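Local coordinates for protein hyaluronidase (Streptomyces koganeiensis, PDB 4UFQ) that probably cleaves hyaluronan and assembles from three copies of an elongated, strand-rich chain, at residues B[127-138]-B[145-153]; B[192-202]-B[206-217]. All coordinates share one frame; numbering follows the deposited sequence.

Contact 1. Residues B[127-138]-B[145-153]; sequences RNNTGLDDFVVK and VGIDRAATP. With SO4 (sulfate ion), chain Q.
Arg149 crosses the Arg127 side chain at a slant, their guanidinium planes 5° apart. CB of Arg127 sits over the centre of the Arg149 group, while CG of Arg149 lies 3.6 Å from NE of Arg127. The like charges are probably eased by Asp133 and the sulfate at Arg127 and by backbone carbonyls at Arg149. Arg149 NE gives a 2.9 Å bond to Leu132 O from above the carbonyl plane, and its NH2 adds a weak bond to Asn129 O. CG anti to the backbone N (chi1 -172°) and a bend at chi3 bring it there.

Arg127 grips Asp133 side-on, NE to OD1 at 2.7 Å and NH2 to OD2 at 3.1 Å, and holds a sulfate, probably from the crystallisation liquor, through NH1 and NH2. Asp133 OD2 also takes Ala150 N at 3.0 Å, from above the carboxylate plane, and a water shared with Lys138 NZ and Ala151 O; Lys138 also binds Asn122. Asp133 N meets Ile147 O at 2.9 Å, where Gly146 and Ile147 make a G1 bulge. Strand 132-137 lies between 124-127 and 143-145, Ile147 packs on strand 157-160, and Phe135 meets Phe135 of both neighbouring subunits edge-to-face.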
loop_
_atom_site.group_PDB
_atom_site.type_symbol
_atom_site.label_atom_id
_atom_site.label_comp_id
_atom_site.label_asym_id
_atom_site.label_seq_id
_atom_site.Cartn_x
_atom_site.Cartn_y
_atom_site.Cartn_z
ATOM N N ARG B 127 0.082 -3.380 10.451
ATOM C CA ARG B 127 0.065 -3.920 11.804
ATOM C C ARG B 127 1.038 -3.184 12.704
ATOM O O ARG B 127 2.159 -3.647 12.968
ATOM C CB ARG B 127 0.366 -5.427 11.772
ATOM C CG ARG B 127 -0.774 -6.238 11.191
ATOM C CD ARG B 127 -0.461 -7.724 10.959
ATOM N NE ARG B 127 -1.717 -8.415 10.640
ATOM C CZ ARG B 127 -1.850 -9.714 10.400
ATOM N NH1 ARG B 127 -0.798 -10.514 10.435
ATOM N NH2 ARG B 127 -3.052 -10.215 10.117
ATOM N N ASN B 128 0.591 -2.038 13.194
ATOM C CA ASN B 128 1.420 -1.174 14.020
ATOM C C ASN B 128 1.149 -1.374 15.505
ATOM O O ASN B 128 2.082 -1.449 16.316
ATOM C CB ASN B 128 1.140 0.274 13.627
ATOM C CG ASN B 128 2.181 1.226 14.147
ATOM O OD1 ASN B 128 3.366 0.918 14.139
ATOM N ND2 ASN B 128 1.745 2.380 14.638
ATOM N N ASN B 129 -0.135 -1.462 15.852
ATOM C CA ASN B 129 -0.548 -1.531 17.250
ATOM C C ASN B 129 -0.768 -2.960 17.744
ATOM O O ASN B 129 -1.435 -3.761 17.084
ATOM C CB ASN B 129 -1.788 -0.662 17.441
ATOM C CG ASN B 129 -1.479 0.800 17.220
ATOM O OD1 ASN B 129 -0.733 1.403 17.998
ATOM N ND2 ASN B 129 -1.999 1.366 16.140
ATOM N N THR B 130 -0.179 -3.268 18.900
ATOM C CA THR B 130 -0.171 -4.634 19.424
ATOM C C THR B 130 -1.594 -5.192 19.519
ATOM O O THR B 130 -2.521 -4.515 19.994
ATOM C CB THR B 130 0.509 -4.696 20.802
ATOM O OG1 THR B 130 1.846 -4.194 20.691
ATOM C CG2 THR B 130 0.558 -6.127 21.331
ATOM N N GLY B 131 -1.775 -6.413 19.023
ATOM C CA GLY B 131 -3.060 -7.084 19.115
ATOM C C GLY B 131 -4.077 -6.699 18.049
ATOM O O GLY B 131 -5.152 -7.289 17.991
ATOM N N LEU B 132 -3.733 -5.742 17.187
ATOM C CA LEU B 132 -4.692 -5.216 16.210
ATOM C C LEU B 132 -4.231 -5.384 14.771
ATOM O O LEU B 132 -3.033 -5.424 14.478
ATOM C CB LEU B 132 -4.959 -3.718 16.462
ATOM C CG LEU B 132 -5.502 -3.353 17.850
ATOM C CD1 LEU B 132 -5.704 -1.848 17.978
ATOM C CD2 LEU B 132 -6.810 -4.094 18.131
ATOM N N ASP B 133 -5.209 -5.477 13.879
ATOM C CA ASP B 133 -5.022 -5.185 12.463
ATOM C C ASP B 133 -5.518 -3.764 12.239
ATOM O O ASP B 133 -6.729 -3.518 12.180
ATOM C CB ASP B 133 -5.829 -6.144 11.582
ATOM C CG ASP B 133 -4.974 -7.197 10.932
ATOM O OD1 ASP B 133 -3.907 -6.844 10.389
ATOM O OD2 ASP B 133 -5.373 -8.377 10.958
ATOM N N ASP B 134 -4.596 -2.817 12.138
ATOM C CA ASP B 134 -4.998 -1.429 11.939
ATOM C C ASP B 134 -5.767 -1.237 10.626
ATOM O O ASP B 134 -6.829 -0.589 10.600
ATOM C CB ASP B 134 -3.782 -0.506 12.037
ATOM C CG ASP B 134 -3.129 -0.551 13.424
ATOM O OD1 ASP B 134 -3.763 -0.107 14.401
ATOM O OD2 ASP B 134 -1.983 -1.052 13.553
ATOM N N PHE B 135 -5.255 -1.824 9.547
ATOM C CA PHE B 135 -5.941 -1.855 8.254
ATOM C C PHE B 135 -5.525 -3.128 7.548
ATOM O O PHE B 135 -4.325 -3.380 7.360
ATOM C CB PHE B 135 -5.587 -0.629 7.404
ATOM C CG PHE B 135 -6.233 -0.619 6.053
ATOM C CD1 PHE B 135 -7.603 -0.442 5.923
ATOM C CD2 PHE B 135 -5.477 -0.785 4.913
ATOM C CE1 PHE B 135 -8.202 -0.437 4.676
ATOM C CE2 PHE B 135 -6.059 -0.779 3.660
ATOM C CZ PHE B 135 -7.430 -0.614 3.538
ATOM N N VAL B 136 -6.491 -3.962 7.192
ATOM C CA VAL B 136 -6.203 -5.213 6.501
ATOM C C VAL B 136 -7.251 -5.456 5.425
ATOM O O VAL B 136 -8.449 -5.197 5.624
ATOM C CB VAL B 136 -6.117 -6.397 7.482
ATOM C CG1 VAL B 136 -7.460 -6.663 8.168
ATOM C CG2 VAL B 136 -5.609 -7.662 6.800
ATOM N N VAL B 137 -6.786 -5.900 4.265
ATOM C CA VAL B 137 -7.642 -6.368 3.193
ATOM C C VAL B 137 -7.301 -7.830 3.013
ATOM O O VAL B 137 -6.178 -8.172 2.626
ATOM C CB VAL B 137 -7.466 -5.559 1.881
ATOM C CG1 VAL B 137 -8.462 -6.036 0.823
ATOM C CG2 VAL B 137 -7.623 -4.067 2.088
ATOM N N LYS B 138 -8.235 -8.706 3.357
ATOM C CA LYS B 138 -8.037 -10.139 3.220
ATOM C C LYS B 138 -8.048 -10.575 1.761
ATOM O O LYS B 138 -8.531 -9.858 0.886
ATOM C CB LYS B 138 -9.146 -10.887 3.983
ATOM C CG LYS B 138 -9.437 -10.386 5.432
ATOM C CD LYS B 138 -8.267 -10.485 6.389
ATOM C CE LYS B 138 -7.908 -11.894 6.794
ATOM N NZ LYS B 138 -6.600 -11.894 7.538
ATOM N N VAL B 145 -10.740 -2.853 10.058
ATOM C CA VAL B 145 -10.196 -1.588 10.551
ATOM C C VAL B 145 -10.237 -1.636 12.082
ATOM O O VAL B 145 -11.305 -1.468 12.677
ATOM C CB VAL B 145 -10.951 -0.347 10.012
ATOM C CG1 VAL B 145 -10.311 0.934 10.535
ATOM C CG2 VAL B 145 -11.015 -0.320 8.480
ATOM N N GLY B 146 -9.107 -1.884 12.730
ATOM C CA GLY B 146 -9.082 -2.015 14.177
ATOM C C GLY B 146 -9.618 -3.331 14.710
ATOM O O GLY B 146 -9.908 -3.441 15.905
ATOM N N ILE B 147 -9.751 -4.340 13.855
ATOM C CA ILE B 147 -10.173 -5.652 14.321
ATOM C C ILE B 147 -9.006 -6.333 15.030
ATOM O O ILE B 147 -7.842 -5.916 14.907
ATOM C CB ILE B 147 -10.713 -6.547 13.153
ATOM C CG1 ILE B 147 -9.612 -6.799 12.106
ATOM C CG2 ILE B 147 -11.946 -5.905 12.528
ATOM C CD1 ILE B 147 -10.015 -7.813 11.047
ATOM N N ASP B 148 -9.303 -7.382 15.782
ATOM C CA ASP B 148 -8.264 -8.153 16.433
ATOM C C ASP B 148 -7.344 -8.727 15.358
ATOM O O ASP B 148 -7.814 -9.148 14.291
ATOM C CB ASP B 148 -8.876 -9.283 17.265
ATOM C CG ASP B 148 -9.674 -8.782 18.463
ATOM O OD1 ASP B 148 -9.484 -7.627 18.893
ATOM O OD2 ASP B 148 -10.479 -9.571 18.992
ATOM N N ARG B 149 -6.043 -8.738 15.625
ATOM C CA ARG B 149 -5.081 -9.151 14.607
ATOM C C ARG B 149 -5.384 -10.566 14.132
ATOM O O ARG B 149 -5.584 -11.484 14.936
ATOM C CB ARG B 149 -3.640 -9.066 15.123
ATOM C CG ARG B 149 -2.607 -9.315 14.025
ATOM C CD ARG B 149 -1.213 -8.946 14.473
ATOM N NE ARG B 149 -1.105 -7.530 14.820
ATOM C CZ ARG B 149 0.036 -6.925 15.120
ATOM N NH1 ARG B 149 1.163 -7.618 15.095
ATOM N NH2 ARG B 149 0.055 -5.635 15.435
ATOM N N ALA B 150 -5.431 -10.710 12.814
ATOM C CA ALA B 150 -5.621 -11.986 12.112
ATOM C C ALA B 150 -7.052 -12.518 12.170
ATOM O O ALA B 150 -7.343 -13.594 11.645
ATOM C CB ALA B 150 -4.612 -13.059 12.581
ATOM N N ALA B 151 -7.952 -11.756 12.781
ATOM C CA ALA B 151 -9.361 -12.136 12.794
ATOM C C ALA B 151 -9.981 -11.991 11.411
ATOM O O ALA B 151 -9.526 -11.211 10.587
ATOM C CB ALA B 151 -10.154 -11.278 13.795
ATOM N N THR B 152 -11.041 -12.749 11.162
ATOM C CA THR B 152 -11.809 -12.601 9.937
ATOM C C THR B 152 -12.829 -11.462 10.078
ATOM O O THR B 152 -13.655 -11.483 11.001
ATOM C CB THR B 152 -12.564 -13.898 9.626
ATOM O OG1 THR B 152 -11.635 -14.982 9.576
ATOM C CG2 THR B 152 -13.274 -13.800 8.285
ATOM N N PRO B 153 -12.802 -10.475 9.170
ATOM C CA PRO B 153 -13.825 -9.423 9.242
ATOM C C PRO B 153 -15.228 -10.019 9.111
ATOM O O PRO B 153 -15.419 -10.956 8.344
ATOM C CB PRO B 153 -13.487 -8.525 8.047
ATOM C CG PRO B 153 -12.031 -8.787 7.764
ATOM C CD PRO B 153 -11.849 -10.239 8.068
HETATM S S SO4 Q . -2.841 -13.605 8.971
HETATM O O1 SO4 Q . -1.995 -13.860 7.802
HETATM O O2 SO4 Q . -3.575 -14.826 9.325
HETATM O O3 SO4 Q . -3.758 -12.485 8.736
HETATM O O4 SO4 Q . -1.979 -13.275 10.107
HETATM O O HOH W 1 -7.125 -10.169 9.712
HETATM O O HOH W 2 -6.414 -14.343 9.088
#

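Contact 2. Residues B[192-202]-B[206-217]; sequences GGALYASGGAL and GSNGTVTTIAPA
Leu202 and Ala215 form the paired core of an antiparallel beta meander, strands 193-198, 201-206 and 211-215, with the first and third strands flanking the middle one. Leu202 N bonds Ala215 O at 2.9 Å in the carbonyl plane. Leu202 O receives Ile214 N at 2.7 Å, also in the carbonyl plane, and more weakly Ala215 N: Ile214 and Ala215 both face Leu202, a classic beta bulge that puts two N-H groups on one carbonyl.

Next to this pair the packing is close. Ala201 CB lies 3.3 Å from Ala215 O and also touches Thr213 CG2, 4.0 Å away. Beyond it the type I' turn from Ser198 to Ala201 meets the C terminus, where Ala217 CB comes within 3.4 Å of Gly199 O. Gly200 O lies 3.3 Å from Ala217 CA in a CA-H...O contact. Ala217 OXT is hydrogen-bonded to Thr210 OG1 of the third subunit.

Between the outer strands the touch is lighter, because the middle strand separates them. Leu195 and Ile214 meet at about a right angle through their CD1 atoms, 4.2 Å apart, and Ile214 also packs on Ile214 of both other subunits. At the far end the contact thins to Gly192 and the type I turn from Gly206 to Gly209, where a water joins Gly192 N to Ser207 OG. On the side where Val211 is exposed, a chi1 of 61° directs the Tyr196 ring across the middle strand, past Leu203, to bring its OH 3.4 Å from Val211 CG1.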
loop_
_atom_site.group_PDB
_atom_site.type_symbol
_atom_site.label_atom_id
_atom_site.label_comp_id
_atom_site.label_asym_id
_atom_site.label_seq_id
_atom_site.Cartn_x
_atom_site.Cartn_y
_atom_site.Cartn_z
ATOM N N GLY B 192 -26.679 -5.183 19.042
ATOM C CA GLY B 192 -27.182 -4.079 18.252
ATOM C C GLY B 192 -28.194 -4.539 17.230
ATOM O O GLY B 192 -29.164 -5.227 17.566
ATOM N N GLY B 193 -27.975 -4.171 15.986
ATOM C CA GLY B 193 -28.933 -4.543 14.957
ATOM C C GLY B 193 -28.437 -4.345 13.557
ATOM O O GLY B 193 -27.226 -4.137 13.314
ATOM N N ALA B 194 -29.356 -4.460 12.605
ATOM C CA ALA B 194 -29.057 -4.349 11.187
ATOM C C ALA B 194 -29.946 -3.302 10.551
ATOM O O ALA B 194 -31.176 -3.398 10.597
ATOM C CB ALA B 194 -29.265 -5.710 10.513
ATOM N N LEU B 195 -29.314 -2.321 9.908
ATOM C CA LEU B 195 -29.987 -1.228 9.233
ATOM C C LEU B 195 -29.927 -1.542 7.756
ATOM O O LEU B 195 -28.853 -1.882 7.234
ATOM C CB LEU B 195 -29.250 0.085 9.518
ATOM C CG LEU B 195 -29.872 1.381 8.992
ATOM C CD1 LEU B 195 -31.185 1.718 9.711
ATOM C CD2 LEU B 195 -28.889 2.546 9.124
ATOM N N TYR B 196 -31.058 -1.520 7.060
ATOM C CA TYR B 196 -31.060 -1.845 5.643
ATOM C C TYR B 196 -32.181 -1.155 4.932
ATOM O O TYR B 196 -33.148 -0.709 5.564
ATOM C CB TYR B 196 -31.141 -3.372 5.425
ATOM C CG TYR B 196 -32.378 -4.055 5.972
ATOM C CD1 TYR B 196 -32.490 -4.346 7.331
ATOM C CD2 TYR B 196 -33.412 -4.406 5.145
ATOM C CE1 TYR B 196 -33.616 -4.998 7.841
ATOM C CE2 TYR B 196 -34.539 -5.059 5.640
ATOM C CZ TYR B 196 -34.632 -5.335 6.991
ATOM O OH TYR B 196 -35.737 -5.974 7.492
ATOM N N ALA B 197 -32.039 -1.040 3.616
ATOM C CA ALA B 197 -33.105 -0.548 2.765
ATOM C C ALA B 197 -33.839 -1.705 2.097
ATOM O O ALA B 197 -33.252 -2.733 1.749
ATOM C CB ALA B 197 -32.568 0.459 1.710
ATOM N N SER B 198 -35.154 -1.529 1.970
ATOM C CA SER B 198 -36.014 -2.541 1.394
ATOM C C SER B 198 -37.143 -1.814 0.672
ATOM O O SER B 198 -37.906 -1.058 1.291
ATOM C CB SER B 198 -36.536 -3.435 2.499
ATOM O OG SER B 198 -37.196 -4.562 1.930
ATOM N N GLY B 199 -37.237 -2.013 -0.636
ATOM C CA GLY B 199 -38.250 -1.349 -1.439
ATOM C C GLY B 199 -38.174 0.160 -1.334
ATOM O O GLY B 199 -39.203 0.819 -1.464
ATOM N N GLY B 200 -36.990 0.715 -1.093
ATOM C CA GLY B 200 -36.804 2.160 -0.985
ATOM C C GLY B 200 -37.014 2.729 0.414
ATOM O O GLY B 200 -36.745 3.901 0.656
ATOM N N ALA B 201 -37.508 1.901 1.331
ATOM C CA ALA B 201 -37.750 2.280 2.733
ATOM C C ALA B 201 -36.533 1.937 3.581
ATOM O O ALA B 201 -35.714 1.088 3.184
ATOM C CB ALA B 201 -38.966 1.550 3.250
ATOM N N LEU B 202 -36.412 2.571 4.746
ATOM C CA LEU B 202 -35.336 2.305 5.690
ATOM C C LEU B 202 -35.886 1.472 6.848
ATOM O O LEU B 202 -36.923 1.834 7.444
ATOM C CB LEU B 202 -34.760 3.639 6.198
ATOM C CG LEU B 202 -33.563 3.508 7.140
ATOM C CD1 LEU B 202 -32.337 2.954 6.418
ATOM C CD2 LEU B 202 -33.271 4.890 7.767
ATOM N N GLY B 206 -33.715 -5.306 15.109
ATOM C CA GLY B 206 -33.032 -5.279 16.388
ATOM C C GLY B 206 -32.602 -6.643 16.879
ATOM O O GLY B 206 -32.988 -7.700 16.338
ATOM N N SER B 207 -31.874 -6.655 17.987
ATOM C CA SER B 207 -31.275 -7.902 18.459
ATOM C C SER B 207 -32.299 -8.901 18.951
ATOM O O SER B 207 -31.995 -10.092 19.024
ATOM C CB SER B 207 -30.232 -7.645 19.544
ATOM O OG SER B 207 -30.799 -7.016 20.665
ATOM N N ASN B 208 -33.488 -8.433 19.321
ATOM C CA ASN B 208 -34.532 -9.334 19.785
ATOM C C ASN B 208 -35.422 -9.778 18.631
ATOM O O ASN B 208 -36.368 -10.543 18.827
ATOM C CB ASN B 208 -35.376 -8.704 20.899
ATOM C CG ASN B 208 -34.652 -8.670 22.231
ATOM O OD1 ASN B 208 -33.758 -9.484 22.487
ATOM N ND2 ASN B 208 -35.039 -7.730 23.089
ATOM N N GLY B 209 -35.085 -9.331 17.429
ATOM C CA GLY B 209 -35.757 -9.780 16.225
ATOM C C GLY B 209 -36.880 -8.878 15.753
ATOM O O GLY B 209 -37.578 -9.205 14.802
ATOM N N THR B 210 -37.073 -7.734 16.397
ATOM C CA THR B 210 -38.123 -6.817 15.942
ATOM C C THR B 210 -37.695 -6.105 14.694
ATOM O O THR B 210 -36.577 -5.570 14.640
ATOM C CB THR B 210 -38.467 -5.776 17.008
ATOM O OG1 THR B 210 -38.687 -6.439 18.259
ATOM C CG2 THR B 210 -39.708 -4.959 16.604
ATOM N N VAL B 211 -38.564 -6.074 13.687
ATOM C CA VAL B 211 -38.286 -5.391 12.426
ATOM C C VAL B 211 -39.213 -4.191 12.302
ATOM O O VAL B 211 -40.436 -4.344 12.366
ATOM C CB VAL B 211 -38.430 -6.356 11.237
ATOM C CG1 VAL B 211 -38.071 -5.653 9.962
ATOM C CG2 VAL B 211 -37.508 -7.571 11.434
ATOM N N THR B 212 -38.631 -3.012 12.171
ATOM C CA THR B 212 -39.354 -1.739 12.114
ATOM C C THR B 212 -39.048 -1.006 10.825
ATOM O O THR B 212 -37.887 -0.870 10.455
ATOM C CB THR B 212 -38.910 -0.848 13.266
ATOM O OG1 THR B 212 -39.178 -1.506 14.505
ATOM C CG2 THR B 212 -39.649 0.489 13.269
ATOM N N THR B 213 -40.083 -0.550 10.107
ATOM C CA THR B 213 -39.892 0.363 8.978
ATOM C C THR B 213 -39.822 1.782 9.549
ATOM O O THR B 213 -40.835 2.330 10.031
ATOM C CB THR B 213 -41.019 0.222 7.946
ATOM O OG1 THR B 213 -41.076 -1.125 7.456
ATOM C CG2 THR B 213 -40.769 1.136 6.759
ATOM N N ILE B 214 -38.621 2.343 9.530
ATOM C CA ILE B 214 -38.364 3.659 10.090
ATOM C C ILE B 214 -38.858 4.787 9.201
ATOM O O ILE B 214 -39.411 5.768 9.708
ATOM C CB ILE B 214 -36.845 3.823 10.326
ATOM C CG1 ILE B 214 -36.392 2.812 11.379
ATOM C CG2 ILE B 214 -36.506 5.252 10.722
ATOM C CD1 ILE B 214 -34.873 2.636 11.384
ATOM N N ALA B 215 -38.685 4.655 7.883
ATOM C CA ALA B 215 -39.107 5.723 6.980
ATOM C C ALA B 215 -39.465 5.138 5.644
ATOM O O ALA B 215 -38.813 4.216 5.179
ATOM C CB ALA B 215 -38.029 6.763 6.812
ATOM N N PRO B 216 -40.480 5.701 4.982
ATOM C CA PRO B 216 -40.944 5.111 3.716
ATOM C C PRO B 216 -40.123 5.487 2.488
ATOM O O PRO B 216 -39.355 6.451 2.481
ATOM C CB PRO B 216 -42.361 5.674 3.574
ATOM C CG PRO B 216 -42.324 6.975 4.304
ATOM C CD PRO B 216 -41.367 6.771 5.453
ATOM N N ALA B 217 -40.292 4.709 1.430
ATOM C CA ALA B 217 -39.783 5.088 0.127
ATOM C C ALA B 217 -40.406 6.403 -0.311
ATOM O O ALA B 217 -39.746 7.195 -0.986
ATOM C CB ALA B 217 -40.102 4.011 -0.887
ATOM O OXT ALA B 217 -41.577 6.694 -0.003
HETATM O O HOH W 3 -28.174 -6.335 21.580
#

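In the fold
Followed from the N terminus, the chain runs through a long series of strands before contact 1, where it turns at 129-132, passes along strand 132-137 and returns six residues later through 145-153, closing a short loop. Strands 157-160, 169-172 and 175-177 follow, and then contact 2 spans the C-terminal meander, whose turns at 198-201 and 206-209 close its two hairpins. The two contacts are in series, neither nested nor crossed, with centres 30 Å apart and nearest atoms about 14 Å apart. Contact 1 belongs to a mixed sheet nearer the middle of the chain, contact 2 to the antiparallel sheet at its end, and both meet the second subunit.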